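Local coordinates for protein STU0660 (Streptococcus thermophilus, PDB 3ZTH) that probably binds DNA as a large Csn2 protein of the CRISPR-Cas system and takes part in CRISPR-mediated bacterial immunity, at residues 174-177 / 178-181; 209-212 / 213-216. All blocks are in the same frame, centred on the assembly; numbering follows the deposited sequence.

How the contacts relate
Both contacts are local: each is the N-terminal turn of a helix in this protein of the P-loop NTPase clan, where the preceding loop folds onto the helix it leads into. Following the chain, contact 1 closes first, joining the loop after strand 168-170 to helix 177-192. Strand 199-204 of the central sheet follows, and contact 2 then joins the next loop to helix 212-228. The two stand in series, neither enclosing nor crossing the other, with centres about 11 Å apart. They also touch: Asn177 ND2 probably hydrogen-bonds to Phe209 O, and Ile178 packs on Ser214. Both contacts meet the second subunit.

Contact 1: residues 174-177 / 178-181; sequences WVSN and IDKL
Lys180 reaches back across the first turn of helix 177-192 to the carbonyl of Val175, in a helix N-terminus whose N-cap position is held by Ser176. Its NZ donates to Val175 O at 2.9 Å, lying in the carbonyl plane, and bends in the chain at chi3 (-110°) and chi4 (-83°) turn the ammonium back to it. NZ has a further hydrogen bond to a residue flanking 174-181. The lysine is buried; Phe172 and Phe83 add cation-pi contacts to its charge. Main-chain bonds set the turn. Ser176 O takes Lys180 N at 2.9 Å and a weak bond from Asp179 N; Asn177 O receives Leu181 N at 3.2 Å. The donors at the start of the helix lean on water. One water accepts from Ser176 N and donates to Asp179 OD2, both at 2.7 Å, bridging the cap residue to the third residue of the helix. A second accepts from Ile178 N at 3.2 Å and makes a weak bond with Ser176 OG. Asp179 would put negative charge near the positive end of the helix dipole, which probably steadies the carboxylate. On the apolar side, Val175 CG1, swung anti to its own backbone N (chi1 167°), meets Asp179 CB at 3.6 Å as the two side chains cross at a slant; Val140 of the third subunit packs on both. Asn177 runs alongside Lys180, pointing the same way, but its amide has its probable partner in Phe209 O. Beyond it, Leu181 packs on Phe83, Leu86 and Phe218, while Asn177 O lies 3.7 Å from Leu181 CG.

Contact 2: residues 209-212 / 213-216; sequences FISE and ESYT
Ser211 OG accepts from Ser214 N at 3.1 Å in a nearly straight bond (167°), the N-cap interaction that opens helix 212-228. The hydroxyl is placed for it by chi1 of 70°, between the backbone N and the carbonyl carbon. The tight side lies where Ile210 turns inward: its CD1 presses on Tyr215 CA at 3.6 Å and meets the tyrosine ring at its edge, near the ring plane. Asn177 and Leu181 of helix 177-192 pack on the same isoleucine, and Tyr243 meets the Tyr215 ring edge-to-face. The other side is looser and more polar. Glu213, bent at chi2, carries OE1 to a water at 2.5 Å that donates to it and also takes a weak bond from Glu212 N; Ser211 OG may also give OE1 a long, weak bond. Glu212 belongs to a magnesium-binding site of this protein, and its side chain lies about 4 Å from a bound magnesium ion, though that ion is not bound to this chain. By contrast with this solvent side, the Glu212 carbonyl is gripped twice, from opposite faces of its plane: Thr216 N comes within 3.2 Å of Glu212 O, and Thr216 OG1 within 3.0 Å.

Contact 1: residues 174-177 / 178-181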
# COMPACT_ATOMS: atom_id res chain seq x y z
N TRP A 174 -4.26 -29.57 -16.19
CA TRP A 174 -4.31 -30.97 -16.61
C TRP A 174 -5.54 -31.30 -17.44
O TRP A 174 -5.67 -32.42 -17.96
CB TRP A 174 -4.23 -31.87 -15.37
CG TRP A 174 -2.90 -31.78 -14.65
CD1 TRP A 174 -2.69 -31.89 -13.30
CD2 TRP A 174 -1.60 -31.63 -15.24
NE1 TRP A 174 -1.35 -31.82 -13.02
CE2 TRP A 174 -0.65 -31.66 -14.19
CE3 TRP A 174 -1.14 -31.48 -16.55
CZ2 TRP A 174 0.72 -31.55 -14.41
CZ3 TRP A 174 0.23 -31.37 -16.77
CH2 TRP A 174 1.15 -31.41 -15.71
N VAL A 175 -6.44 -30.34 -17.56
CA VAL A 175 -7.64 -30.50 -18.36
C VAL A 175 -7.13 -30.49 -19.80
O VAL A 175 -6.26 -29.69 -20.14
CB VAL A 175 -8.62 -29.33 -18.16
CG1 VAL A 175 -9.70 -29.35 -19.23
CG2 VAL A 175 -9.25 -29.40 -16.78
N SER A 176 -7.65 -31.39 -20.62
CA SER A 176 -7.26 -31.49 -22.02
C SER A 176 -7.35 -30.12 -22.71
O SER A 176 -8.34 -29.39 -22.56
CB SER A 176 -8.17 -32.50 -22.71
OG SER A 176 -8.27 -32.23 -24.09
N ASN A 177 -6.32 -29.76 -23.47
CA ASN A 177 -6.32 -28.46 -24.13
C ASN A 177 -7.59 -28.17 -24.92
O ASN A 177 -8.15 -27.08 -24.81
CB ASN A 177 -5.08 -28.32 -25.03
CG ASN A 177 -3.80 -28.11 -24.22
OD1 ASN A 177 -3.85 -27.96 -23.01
ND2 ASN A 177 -2.66 -28.09 -24.90
N ILE A 178 -8.06 -29.13 -25.71
CA ILE A 178 -9.28 -28.93 -26.49
C ILE A 178 -10.46 -28.69 -25.53
O ILE A 178 -11.35 -27.89 -25.82
CB ILE A 178 -9.58 -30.14 -27.43
CG1 ILE A 178 -10.78 -29.85 -28.33
CG2 ILE A 178 -9.85 -31.38 -26.63
CD1 ILE A 178 -10.68 -28.59 -29.15
N ASP A 179 -10.45 -29.36 -24.38
CA ASP A 179 -11.52 -29.15 -23.40
C ASP A 179 -11.46 -27.75 -22.82
O ASP A 179 -12.50 -27.15 -22.53
CB ASP A 179 -11.45 -30.16 -22.25
CG ASP A 179 -11.83 -31.57 -22.67
OD1 ASP A 179 -12.86 -31.74 -23.36
OD2 ASP A 179 -11.11 -32.51 -22.28
N LYS A 180 -10.24 -27.25 -22.63
CA LYS A 180 -10.05 -25.90 -22.09
C LYS A 180 -10.78 -24.90 -22.98
O LYS A 180 -11.53 -24.03 -22.50
CB LYS A 180 -8.57 -25.54 -22.04
CG LYS A 180 -7.80 -26.10 -20.86
CD LYS A 180 -6.43 -25.42 -20.77
CE LYS A 180 -5.28 -26.34 -21.13
NZ LYS A 180 -4.85 -27.19 -19.99
N LEU A 181 -10.57 -25.04 -24.28
CA LEU A 181 -11.19 -24.15 -25.25
C LEU A 181 -12.70 -24.34 -25.28
O LEU A 181 -13.47 -23.37 -25.29
CB LEU A 181 -10.58 -24.41 -26.64
CG LEU A 181 -9.08 -24.10 -26.77
CD1 LEU A 181 -8.55 -24.68 -28.06
CD2 LEU A 181 -8.84 -22.59 -26.71
O HOH W 1 -9.63 -33.24 -20.16
O HOH W 2 -6.20 -31.51 -26.61

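Contact 2: residues 209-212 / 213-216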
# COMPACT_ATOMS: atom_id res chain seq x y z
N PHE A 209 -0.52 -25.85 -29.40
CA PHE A 209 -0.89 -26.68 -28.26
C PHE A 209 -1.91 -27.79 -28.51
O PHE A 209 -2.17 -28.59 -27.62
CB PHE A 209 -1.38 -25.78 -27.12
CG PHE A 209 -0.47 -24.61 -26.85
CD1 PHE A 209 0.90 -24.68 -27.13
CD2 PHE A 209 -0.99 -23.43 -26.29
CE1 PHE A 209 1.74 -23.60 -26.85
CE2 PHE A 209 -0.15 -22.35 -26.00
CZ PHE A 209 1.22 -22.43 -26.28
N ILE A 210 -2.47 -27.85 -29.71
CA ILE A 210 -3.42 -28.91 -30.01
C ILE A 210 -3.20 -29.43 -31.41
O ILE A 210 -2.68 -28.73 -32.27
CB ILE A 210 -4.89 -28.45 -29.86
CG1 ILE A 210 -5.19 -27.30 -30.83
CG2 ILE A 210 -5.14 -27.99 -28.44
CD1 ILE A 210 -6.63 -26.84 -30.74
N SER A 211 -3.61 -30.68 -31.64
CA SER A 211 -3.45 -31.32 -32.95
C SER A 211 -4.32 -30.64 -34.00
O SER A 211 -5.19 -29.83 -33.69
CB SER A 211 -3.85 -32.79 -32.86
OG SER A 211 -5.25 -32.94 -32.67
N GLU A 212 -4.08 -30.99 -35.26
CA GLU A 212 -4.87 -30.43 -36.34
C GLU A 212 -6.32 -30.91 -36.21
O GLU A 212 -7.25 -30.18 -36.53
CB GLU A 212 -4.28 -30.83 -37.70
CG GLU A 212 -3.15 -29.92 -38.17
CD GLU A 212 -2.36 -30.49 -39.34
OE1 GLU A 212 -2.98 -31.02 -40.29
OE2 GLU A 212 -1.11 -30.40 -39.31
N GLU A 213 -6.51 -32.14 -35.72
CA GLU A 213 -7.85 -32.69 -35.54
C GLU A 213 -8.64 -31.93 -34.47
O GLU A 213 -9.81 -31.60 -34.67
CB GLU A 213 -7.78 -34.16 -35.15
CG GLU A 213 -7.26 -35.10 -36.23
CD GLU A 213 -5.82 -34.80 -36.63
OE1 GLU A 213 -4.99 -34.53 -35.73
OE2 GLU A 213 -5.53 -34.84 -37.85
N SER A 214 -8.00 -31.68 -33.33
CA SER A 214 -8.69 -30.96 -32.26
C SER A 214 -9.05 -29.55 -32.71
O SER A 214 -10.17 -29.08 -32.48
CB SER A 214 -7.81 -30.88 -31.00
OG SER A 214 -7.76 -32.12 -30.32
N TYR A 215 -8.12 -28.89 -33.39
CA TYR A 215 -8.36 -27.54 -33.85
C TYR A 215 -9.62 -27.46 -34.72
O TYR A 215 -10.41 -26.52 -34.62
CB TYR A 215 -7.15 -27.03 -34.62
CG TYR A 215 -7.29 -25.57 -34.96
CD1 TYR A 215 -6.89 -24.59 -34.05
CD2 TYR A 215 -7.89 -25.16 -36.15
CE1 TYR A 215 -7.08 -23.25 -34.31
CE2 TYR A 215 -8.09 -23.81 -36.42
CZ TYR A 215 -7.69 -22.86 -35.50
OH TYR A 215 -7.86 -21.52 -35.76
N THR A 216 -9.80 -28.46 -35.58
CA THR A 216 -10.96 -28.54 -36.45
C THR A 216 -12.25 -28.55 -35.58
O THR A 216 -13.25 -27.92 -35.92
CB THR A 216 -10.87 -29.82 -37.30
OG1 THR A 216 -9.73 -29.73 -38.16
CG2 THR A 216 -12.13 -30.04 -38.14
O HOH W 3 -2.70 -33.88 -36.33